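Glycoside hydrolase family 43 (Halothermothrix orenii, PDB 4QQS) is a five-bladed beta-propeller glycosidase with alpha-L-arabinofuranosidase activity, probably acting in the breakdown of xylan. Local coordinates at residues 29-34 with 40-45; 24-29 with 49-54; 175-180 with 206-211. One frame throughout, in Å; residues are numbered along the deposited sequence.

How the contacts relate
The three contacts sample packing within one blade of a five-bladed beta-propeller and probably between two others. Contacts 1 and 2 belong to one four-stranded antiparallel sheet near the N-terminus; their centres lie about 7 Å apart and they share Leu29 on strand 26-32. Contact 1 is nested inside the loop that contact 2 closes: the first joins strand 26-32 to its neighbour 38-44, and the second reaches past 38-44 to the start of strand 51-58. Contact 3 follows later in the chain, on the opposite side of the molecule's centre, about 25 Å from contact 1 and about 28 Å from contact 2 between centres. It joins strand 175-178, at the edge of the sheet containing 153-162, to strand 205-212, probably of the next blade.

Contact 1: residues 29-34 with 40-45; sequences LYATSA and KVWESP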
loop_
_atom_site.group_PDB
_atom_site.type_symbol
_atom_site.label_atom_id
_atom_site.label_comp_id
_atom_site.label_asym_id
_atom_site.label_seq_id
_atom_site.Cartn_x
_atom_site.Cartn_y
_atom_site.Cartn_z
ATOM N N LEU A 29 -6.532 -10.403 -0.298
ATOM C CA LEU A 29 -6.595 -8.973 -0.479
ATOM C C LEU A 29 -7.159 -8.340 0.775
ATOM O O LEU A 29 -8.227 -8.722 1.234
ATOM C CB LEU A 29 -7.512 -8.662 -1.665
ATOM C CG LEU A 29 -8.072 -7.237 -1.782
ATOM C CD1 LEU A 29 -6.971 -6.353 -2.215
ATOM C CD2 LEU A 29 -9.224 -7.152 -2.750
ATOM N N TYR A 30 -6.435 -7.367 1.315
ATOM C CA TYR A 30 -6.854 -6.581 2.465
ATOM C C TYR A 30 -6.915 -5.140 1.991
ATOM O O TYR A 30 -6.058 -4.716 1.227
ATOM C CB TYR A 30 -5.844 -6.708 3.613
ATOM C CG TYR A 30 -5.469 -8.130 3.969
ATOM C CD1 TYR A 30 -4.472 -8.796 3.277
ATOM C CD2 TYR A 30 -6.116 -8.812 4.987
ATOM C CE1 TYR A 30 -4.118 -10.087 3.584
ATOM C CE2 TYR A 30 -5.762 -10.117 5.306
ATOM C CZ TYR A 30 -4.760 -10.746 4.590
ATOM O OH TYR A 30 -4.375 -12.037 4.858
ATOM N N ALA A 31 -7.896 -4.367 2.436
ATOM C CA ALA A 31 -8.051 -3.006 1.947
ATOM C C ALA A 31 -8.692 -2.117 2.983
ATOM O O ALA A 31 -9.400 -2.588 3.879
ATOM C CB ALA A 31 -8.892 -2.984 0.663
ATOM N N THR A 32 -8.456 -0.817 2.851
ATOM C CA THR A 32 -9.309 0.177 3.498
ATOM C C THR A 32 -10.742 -0.118 3.060
ATOM O O THR A 32 -11.019 -0.262 1.870
ATOM C CB THR A 32 -8.897 1.590 3.082
ATOM O OG1 THR A 32 -7.520 1.773 3.413
ATOM C CG2 THR A 32 -9.741 2.632 3.770
ATOM N N SER A 33 -11.641 -0.256 4.027
ATOM C CA SER A 33 -12.938 -0.845 3.752
ATOM C C SER A 33 -13.897 -0.393 4.845
ATOM O O SER A 33 -14.545 0.647 4.703
ATOM C CB SER A 33 -12.777 -2.372 3.623
ATOM O OG SER A 33 -12.024 -2.931 4.699
ATOM N N ALA A 34 -13.924 -1.113 5.962
ATOM C CA ALA A 34 -14.776 -0.774 7.102
ATOM C C ALA A 34 -14.087 0.298 7.957
ATOM O O ALA A 34 -13.556 0.016 9.050
ATOM C CB ALA A 34 -15.057 -2.014 7.913
ATOM N N LYS A 40 -11.685 -5.656 5.878
ATOM C CA LYS A 40 -12.141 -6.817 5.144
ATOM C C LYS A 40 -10.988 -7.506 4.430
ATOM O O LYS A 40 -9.967 -6.899 4.089
ATOM C CB LYS A 40 -13.194 -6.402 4.117
ATOM C CG LYS A 40 -14.505 -5.959 4.740
ATOM C CD LYS A 40 -15.485 -5.419 3.723
ATOM C CE LYS A 40 -16.861 -5.238 4.347
ATOM N NZ LYS A 40 -17.805 -4.503 3.471
ATOM N N VAL A 41 -11.190 -8.796 4.201
ATOM C CA VAL A 41 -10.305 -9.632 3.405
ATOM C C VAL A 41 -11.127 -10.353 2.336
ATOM O O VAL A 41 -12.248 -10.791 2.594
ATOM C CB VAL A 41 -9.498 -10.624 4.285
ATOM C CG1 VAL A 41 -10.412 -11.540 5.090
ATOM C CG2 VAL A 41 -8.490 -11.406 3.450
ATOM N N TRP A 42 -10.554 -10.427 1.135
ATOM C CA TRP A 42 -11.107 -11.177 0.021
ATOM C C TRP A 42 -10.072 -12.221 -0.392
ATOM O O TRP A 42 -8.861 -12.003 -0.269
ATOM C CB TRP A 42 -11.399 -10.272 -1.175
ATOM C CG TRP A 42 -12.419 -9.187 -0.985
ATOM C CD1 TRP A 42 -13.691 -9.186 -1.479
ATOM C CD2 TRP A 42 -12.266 -7.933 -0.291
ATOM N NE1 TRP A 42 -14.330 -8.020 -1.150
ATOM C CE2 TRP A 42 -13.484 -7.232 -0.422
ATOM C CE3 TRP A 42 -11.213 -7.323 0.403
ATOM C CZ2 TRP A 42 -13.686 -5.970 0.122
ATOM C CZ3 TRP A 42 -11.423 -6.060 0.936
ATOM C CH2 TRP A 42 -12.645 -5.403 0.792
ATOM N N GLU A 43 -10.551 -13.344 -0.914
ATOM C CA GLU A 43 -9.678 -14.423 -1.338
ATOM C C GLU A 43 -9.867 -14.722 -2.824
ATOM O O GLU A 43 -10.982 -14.618 -3.355
ATOM C CB GLU A 43 -9.963 -15.676 -0.512
ATOM C CG GLU A 43 -8.970 -16.795 -0.746
ATOM C CD GLU A 43 -9.307 -18.059 0.015
ATOM O OE1 GLU A 43 -9.681 -17.962 1.195
ATOM O OE2 GLU A 43 -9.192 -19.153 -0.575
ATOM N N SER A 44 -8.781 -15.124 -3.491
ATOM C CA SER A 44 -8.815 -15.518 -4.898
ATOM C C SER A 44 -7.789 -16.606 -5.167
ATOM O O SER A 44 -6.721 -16.613 -4.568
ATOM C CB SER A 44 -8.465 -14.309 -5.766
ATOM O OG SER A 44 -8.366 -14.653 -7.136
ATOM N N PRO A 45 -8.069 -17.493 -6.132
ATOM C CA PRO A 45 -7.049 -18.454 -6.562
ATOM C C PRO A 45 -6.217 -17.924 -7.728
ATOM O O PRO A 45 -5.211 -18.543 -8.095
ATOM C CB PRO A 45 -7.888 -19.647 -7.027
ATOM C CG PRO A 45 -9.105 -19.016 -7.592
ATOM C CD PRO A 45 -9.389 -17.819 -6.693
#
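Leu29 and Trp42 form the apolar centre of this beta hairpin, in which strands 26-32 and 38-44 pair as the two middle strands of a propeller blade. Leu29 slants across the six-membered end of the indole, with Leu29 CD2 3.7 Å from Trp42 CE3, while the carbonyl oxygen of Leu29 lies at the edge of the indole, in its plane. Farther along the ring, Ala31 CB approaches Trp42 CZ3. On the other face of the sheet Val41 packs over a face of the Tyr30 ring: CG2, placed anti to the backbone N, makes a CH-pi contact 4.0 Å from the ring centroid, and the Tyr30 hydroxyl is bound to Pro106 O. Leu29 and Trp42 are also a hydrogen-bonded pair, Leu29 N reaching Trp42 O at 2.8 Å and Trp42 N returning to Leu29 O at 2.9 Å. Just past Ala31, Thr32 OG1 is hydrogen-bonded to OD1 of Asp17, the predicted proton acceptor. Ala31 N and Lys40 O are buried without a partner. Ser33 OG links the two strands at this end, donating to Ala31 O (2.8 Å) and accepting a nearly straight bond from Lys40 N (3.0 Å, 171°).

Contact 2: residues 24-29 with 49-54; sequences ESRYYL and DWELKG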
loop_
_atom_site.group_PDB
_atom_site.type_symbol
_atom_site.label_atom_id
_atom_site.label_comp_id
_atom_site.label_asym_id
_atom_site.label_seq_id
_atom_site.Cartn_x
_atom_site.Cartn_y
_atom_site.Cartn_z
ATOM N N GLU A 24 0.575 -20.004 -0.051
ATOM C CA GLU A 24 0.142 -21.382 -0.308
ATOM C C GLU A 24 -0.912 -21.450 -1.416
ATOM O O GLU A 24 -1.974 -22.036 -1.266
ATOM C CB GLU A 24 -0.310 -22.060 0.997
ATOM C CG GLU A 24 0.861 -22.186 1.980
ATOM C CD GLU A 24 0.569 -22.996 3.228
ATOM O OE1 GLU A 24 -0.619 -23.164 3.582
ATOM O OE2 GLU A 24 1.546 -23.450 3.867
ATOM N N SER A 25 -0.594 -20.798 -2.525
ATOM C CA SER A 25 -1.373 -20.874 -3.772
ATOM C C SER A 25 -2.724 -20.153 -3.708
ATOM O O SER A 25 -3.584 -20.341 -4.577
ATOM C CB SER A 25 -1.561 -22.328 -4.225
ATOM O OG SER A 25 -0.309 -22.955 -4.437
ATOM N N ARG A 26 -2.896 -19.315 -2.697
ATOM C CA ARG A 26 -4.083 -18.494 -2.578
ATOM C C ARG A 26 -3.639 -17.045 -2.412
ATOM O O ARG A 26 -2.545 -16.768 -1.917
ATOM C CB ARG A 26 -4.921 -18.924 -1.373
ATOM C CG ARG A 26 -5.273 -20.395 -1.321
ATOM C CD ARG A 26 -6.129 -20.818 -2.474
ATOM N NE ARG A 26 -7.356 -20.042 -2.584
ATOM C CZ ARG A 26 -8.391 -20.381 -3.349
ATOM N NH1 ARG A 26 -8.365 -21.503 -4.069
ATOM N NH2 ARG A 26 -9.460 -19.593 -3.386
ATOM N N TYR A 27 -4.508 -16.139 -2.834
ATOM C CA TYR A 27 -4.293 -14.710 -2.702
ATOM C C TYR A 27 -5.283 -14.124 -1.728
ATOM O O TYR A 27 -6.466 -14.440 -1.765
ATOM C CB TYR A 27 -4.453 -14.028 -4.054
ATOM C CG TYR A 27 -3.458 -14.489 -5.087
ATOM C CD1 TYR A 27 -3.723 -15.578 -5.897
ATOM C CD2 TYR A 27 -2.241 -13.843 -5.234
ATOM C CE1 TYR A 27 -2.814 -16.007 -6.847
ATOM C CE2 TYR A 27 -1.321 -14.246 -6.184
ATOM C CZ TYR A 27 -1.611 -15.340 -6.986
ATOM O OH TYR A 27 -0.733 -15.780 -7.956
ATOM N N TYR A 28 -4.771 -13.231 -0.890
ATOM C CA TYR A 28 -5.558 -12.558 0.136
ATOM C C TYR A 28 -5.406 -11.064 -0.054
ATOM O O TYR A 28 -4.292 -10.544 -0.028
ATOM C CB TYR A 28 -5.096 -12.973 1.537
ATOM C CG TYR A 28 -5.204 -14.462 1.707
ATOM C CD1 TYR A 28 -6.400 -15.043 2.092
ATOM C CD2 TYR A 28 -4.130 -15.300 1.429
ATOM C CE1 TYR A 28 -6.521 -16.409 2.225
ATOM C CE2 TYR A 28 -4.240 -16.673 1.546
ATOM C CZ TYR A 28 -5.438 -17.228 1.949
ATOM O OH TYR A 28 -5.545 -18.604 2.077
ATOM N N LEU A 29 -6.532 -10.403 -0.298
ATOM C CA LEU A 29 -6.595 -8.973 -0.479
ATOM C C LEU A 29 -7.159 -8.340 0.775
ATOM O O LEU A 29 -8.227 -8.722 1.234
ATOM C CB LEU A 29 -7.512 -8.662 -1.665
ATOM C CG LEU A 29 -8.072 -7.237 -1.782
ATOM C CD1 LEU A 29 -6.971 -6.353 -2.215
ATOM C CD2 LEU A 29 -9.224 -7.152 -2.750
ATOM N N ASP A 49 -10.895 -13.652 -9.890
ATOM C CA ASP A 49 -12.159 -13.949 -9.223
ATOM C C ASP A 49 -11.954 -13.809 -7.723
ATOM O O ASP A 49 -11.074 -14.453 -7.160
ATOM C CB ASP A 49 -12.600 -15.372 -9.565
ATOM C CG ASP A 49 -12.652 -15.614 -11.056
ATOM O OD1 ASP A 49 -13.285 -14.799 -11.757
ATOM O OD2 ASP A 49 -12.037 -16.595 -11.528
ATOM N N TRP A 50 -12.759 -12.957 -7.090
ATOM C CA TRP A 50 -12.580 -12.603 -5.681
ATOM C C TRP A 50 -13.836 -12.865 -4.876
ATOM O O TRP A 50 -14.950 -12.586 -5.339
ATOM C CB TRP A 50 -12.215 -11.123 -5.529
ATOM C CG TRP A 50 -10.869 -10.818 -6.084
ATOM C CD1 TRP A 50 -10.587 -10.379 -7.339
ATOM C CD2 TRP A 50 -9.607 -10.949 -5.406
ATOM N NE1 TRP A 50 -9.232 -10.226 -7.492
ATOM C CE2 TRP A 50 -8.610 -10.576 -6.319
ATOM C CE3 TRP A 50 -9.225 -11.362 -4.125
ATOM C CZ2 TRP A 50 -7.256 -10.577 -5.987
ATOM C CZ3 TRP A 50 -7.891 -11.390 -3.806
ATOM C CH2 TRP A 50 -6.917 -11.000 -4.733
ATOM N N GLU A 51 -13.643 -13.396 -3.666
ATOM C CA GLU A 51 -14.753 -13.662 -2.759
ATOM C C GLU A 51 -14.488 -12.985 -1.411
ATOM O O GLU A 51 -13.420 -13.136 -0.818
ATOM C CB GLU A 51 -15.024 -15.160 -2.630
ATOM C CG GLU A 51 -13.901 -15.959 -2.062
ATOM C CD GLU A 51 -14.210 -17.443 -1.972
ATOM O OE1 GLU A 51 -15.400 -17.833 -1.917
ATOM O OE2 GLU A 51 -13.244 -18.225 -1.948
ATOM N N LEU A 52 -15.466 -12.229 -0.941
ATOM C CA LEU A 52 -15.372 -11.557 0.344
ATOM C C LEU A 52 -15.432 -12.579 1.473
ATOM O O LEU A 52 -16.312 -13.432 1.486
ATOM C CB LEU A 52 -16.526 -10.568 0.449
ATOM C CG LEU A 52 -16.685 -9.842 1.780
ATOM C CD1 LEU A 52 -15.436 -9.037 2.149
ATOM C CD2 LEU A 52 -17.914 -8.939 1.748
ATOM N N LYS A 53 -14.504 -12.476 2.427
ATOM C CA LYS A 53 -14.390 -13.420 3.538
ATOM C C LYS A 53 -14.437 -12.768 4.920
ATOM O O LYS A 53 -13.966 -13.355 5.893
ATOM C CB LYS A 53 -13.114 -14.258 3.409
ATOM C CG LYS A 53 -13.026 -15.061 2.113
ATOM C CD LYS A 53 -12.817 -16.552 2.380
ATOM C CE LYS A 53 -12.974 -17.403 1.132
ATOM N NZ LYS A 53 -12.292 -18.732 1.254
ATOM N N GLY A 54 -15.024 -11.580 5.009
ATOM C CA GLY A 54 -15.295 -10.956 6.293
ATOM C C GLY A 54 -14.176 -10.075 6.811
ATOM O O GLY A 54 -13.250 -9.720 6.083
#
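Leu29 and Trp50 have the nearest pair of CA atoms, 8.7 Å apart, in two strands that are not neighbours. Strand 26-32 and strand 51-58 are each antiparallel to strand 38-44 and so share the opposite sense to it, but the twist of the sheet turns the two segments well away from parallel. The middle strand bonds to both: Tyr27 pairs with Ser44 on one side of it, and Glu51 with Glu43 on the other. Contact across it therefore falls to side chains long enough to span it. Trp50, the residue just before strand 51-58, does most of the work. Its indole passes Ser44 and presents the far end of its six-membered ring to the other segment. CZ3 of Trp50 comes within 3.5 Å of Leu29 CB, and CH2 lies 4.0 Å from Tyr27 CB, so the ring meets the roots of two side chains on the same face of strand 26-32. Leu29 CD2 is placed over one face of the indole, whereas the phenol of Tyr27 leads away, its hydroxyl bonded to Val261 O. NE1 of Trp50 makes a weak hydrogen bond to Leu47 O.

The opposite side carries a cluster of charges. Glu43 of the middle strand forms salt bridges with both Arg26 and Lys53. In the modelled conformer of Glu51, one of two, OE2 forms a salt bridge with Lys53 NZ at 3.4 Å and stays 4.3 Å from Arg26 NH2, so both relations are less certain. The carboxylates would partly screen the two cations from each other. Trp50 packing on one face and the Glu43-centred salt bridges on the other join strands 26-32 and 51-58, which flank strand 38-44 in a four-stranded antiparallel blade of the propeller.

Contact 3: residues 175-180 with 206-211; sequences VLAIQP and YYMMYS
Ile178 sets its terminal methyl over one face of the Tyr210 ring, and the rest of the contact is arranged round that CH-pi contact. CD1 of Ile178 stands 3.6 Å from the ring centroid and 18° off the normal, displaced toward the rim, with Tyr210 CD1 its nearest ring atom at 3.4 Å. Two torsions deliver the methyl: CG1 lies between the backbone N and the carbonyl carbon (chi1 59°), and the chain then extends to CD1. Met208 lies alongside Ile178 but points the opposite way, bringing SD to 3.8 Å from Ile178 CD1. A bend at chi3 turns its methyl toward Ala177, the residue before Ile178, so that Met208 CE meets Ala177 CB at 3.9 Å. Met208 O lies at the edge of the Tyr210 ring, in its plane, and the hydroxyl is hydrogen-bonded to Glu185 OE2. The side chains of Tyr210 and Glu195, the predicted proton donor, are about 7 Å apart. The axes of segments 175-178 and 206-211 are inclined at 72° and 10.2 Å apart at closest. Strand 175-178 instead pairs with 153-162, where Ala177 and Ile178, both opposite Ile158, make a classic beta bulge that places both side chains toward Met208 and Tyr210.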
loop_
_atom_site.group_PDB
_atom_site.type_symbol
_atom_site.label_atom_id
_atom_site.label_comp_id
_atom_site.label_asym_id
_atom_site.label_seq_id
_atom_site.Cartn_x
_atom_site.Cartn_y
_atom_site.Cartn_z
ATOM N N VAL A 175 14.730 7.848 9.032
ATOM C CA VAL A 175 15.456 8.308 7.871
ATOM C C VAL A 175 14.433 8.761 6.824
ATOM O O VAL A 175 13.586 7.975 6.412
ATOM C CB VAL A 175 16.348 7.187 7.289
ATOM C CG1 VAL A 175 17.117 7.691 6.078
ATOM C CG2 VAL A 175 17.304 6.667 8.335
ATOM N N LEU A 176 14.485 10.025 6.408
ATOM C CA LEU A 176 13.627 10.476 5.324
ATOM C C LEU A 176 14.002 9.727 4.053
ATOM O O LEU A 176 15.169 9.714 3.668
ATOM C CB LEU A 176 13.777 11.990 5.124
ATOM C CG LEU A 176 12.958 12.575 3.984
ATOM C CD1 LEU A 176 11.454 12.389 4.193
ATOM C CD2 LEU A 176 13.306 14.050 3.814
ATOM N N ALA A 177 13.019 9.095 3.427
ATOM C CA ALA A 177 13.235 8.391 2.168
ATOM C C ALA A 177 12.920 9.316 1.002
ATOM O O ALA A 177 13.824 9.697 0.258
ATOM C CB ALA A 177 12.417 7.117 2.109
ATOM N N ILE A 178 11.657 9.721 0.872
ATOM C CA ILE A 178 11.227 10.605 -0.204
ATOM C C ILE A 178 10.138 11.538 0.291
ATOM O O ILE A 178 9.393 11.229 1.219
ATOM C CB ILE A 178 10.738 9.849 -1.458
ATOM C CG1 ILE A 178 9.572 8.920 -1.141
ATOM C CG2 ILE A 178 11.881 9.102 -2.114
ATOM C CD1 ILE A 178 8.914 8.314 -2.386
ATOM N N GLN A 179 10.050 12.689 -0.365
ATOM C CA GLN A 179 8.961 13.629 -0.156
ATOM C C GLN A 179 8.685 14.300 -1.492
ATOM O O GLN A 179 9.540 14.295 -2.381
ATOM C CB GLN A 179 9.311 14.672 0.904
ATOM C CG GLN A 179 10.427 15.597 0.481
ATOM C CD GLN A 179 10.812 16.575 1.558
ATOM O OE1 GLN A 179 10.012 16.912 2.424
ATOM N NE2 GLN A 179 12.055 17.025 1.521
ATOM N N PRO A 180 7.497 14.901 -1.659
ATOM C CA PRO A 180 7.187 15.553 -2.930
ATOM C C PRO A 180 8.313 16.459 -3.417
ATOM O O PRO A 180 8.794 17.332 -2.682
ATOM C CB PRO A 180 5.895 16.313 -2.609
ATOM C CG PRO A 180 5.212 15.384 -1.640
ATOM C CD PRO A 180 6.321 14.855 -0.769
ATOM N N TYR A 206 16.815 -1.791 -5.003
ATOM C CA TYR A 206 15.544 -1.690 -4.304
ATOM C C TYR A 206 14.687 -0.637 -4.993
ATOM O O TYR A 206 15.165 0.436 -5.338
ATOM C CB TYR A 206 15.773 -1.320 -2.839
ATOM C CG TYR A 206 16.660 -2.307 -2.117
ATOM C CD1 TYR A 206 18.041 -2.183 -2.164
ATOM C CD2 TYR A 206 16.135 -3.360 -1.393
ATOM C CE1 TYR A 206 18.868 -3.076 -1.517
ATOM C CE2 TYR A 206 16.960 -4.266 -0.736
ATOM C CZ TYR A 206 18.332 -4.111 -0.795
ATOM O OH TYR A 206 19.181 -4.974 -0.139
ATOM N N TYR A 207 13.413 -0.970 -5.197
ATOM C CA TYR A 207 12.479 -0.120 -5.925
ATOM C C TYR A 207 11.281 0.154 -5.035
ATOM O O TYR A 207 10.589 -0.769 -4.625
ATOM C CB TYR A 207 12.018 -0.824 -7.209
ATOM C CG TYR A 207 13.148 -1.017 -8.178
ATOM C CD1 TYR A 207 14.064 -2.061 -8.034
ATOM C CD2 TYR A 207 13.346 -0.121 -9.206
ATOM C CE1 TYR A 207 15.132 -2.200 -8.892
ATOM C CE2 TYR A 207 14.414 -0.268 -10.089
ATOM C CZ TYR A 207 15.294 -1.309 -9.924
ATOM O OH TYR A 207 16.366 -1.460 -10.769
ATOM N N MET A 208 11.045 1.424 -4.733
ATOM C CA MET A 208 9.920 1.838 -3.906
ATOM C C MET A 208 8.885 2.476 -4.811
ATOM O O MET A 208 9.107 3.558 -5.358
ATOM C CB MET A 208 10.348 2.884 -2.874
ATOM C CG MET A 208 9.183 3.312 -1.965
ATOM S SD MET A 208 9.466 4.823 -1.071
ATOM C CE MET A 208 10.878 4.293 -0.115
ATOM N N MET A 209 7.769 1.794 -4.983
ATOM C CA MET A 209 6.604 2.375 -5.618
ATOM C C MET A 209 5.877 3.235 -4.581
ATOM O O MET A 209 5.884 2.917 -3.389
ATOM C CB MET A 209 5.711 1.256 -6.149
ATOM C CG MET A 209 6.416 0.430 -7.191
ATOM S SD MET A 209 5.549 -1.044 -7.709
ATOM C CE MET A 209 4.399 -0.261 -8.846
ATOM N N TYR A 210 5.236 4.306 -5.036
ATOM C CA TYR A 210 4.547 5.210 -4.120
ATOM C C TYR A 210 3.543 6.005 -4.942
ATOM O O TYR A 210 3.608 6.033 -6.173
ATOM C CB TYR A 210 5.536 6.146 -3.388
ATOM C CG TYR A 210 6.188 7.129 -4.321
ATOM C CD1 TYR A 210 7.325 6.807 -5.042
ATOM C CD2 TYR A 210 5.634 8.388 -4.526
ATOM C CE1 TYR A 210 7.880 7.702 -5.933
ATOM C CE2 TYR A 210 6.186 9.279 -5.420
ATOM C CZ TYR A 210 7.316 8.939 -6.117
ATOM O OH TYR A 210 7.919 9.807 -7.006
ATOM N N SER A 211 2.635 6.674 -4.240
ATOM C CA SER A 211 1.615 7.494 -4.871
ATOM C C SER A 211 1.775 8.961 -4.509
ATOM O O SER A 211 2.256 9.303 -3.415
ATOM C CB SER A 211 0.231 7.017 -4.438
ATOM O OG SER A 211 0.015 5.673 -4.852
#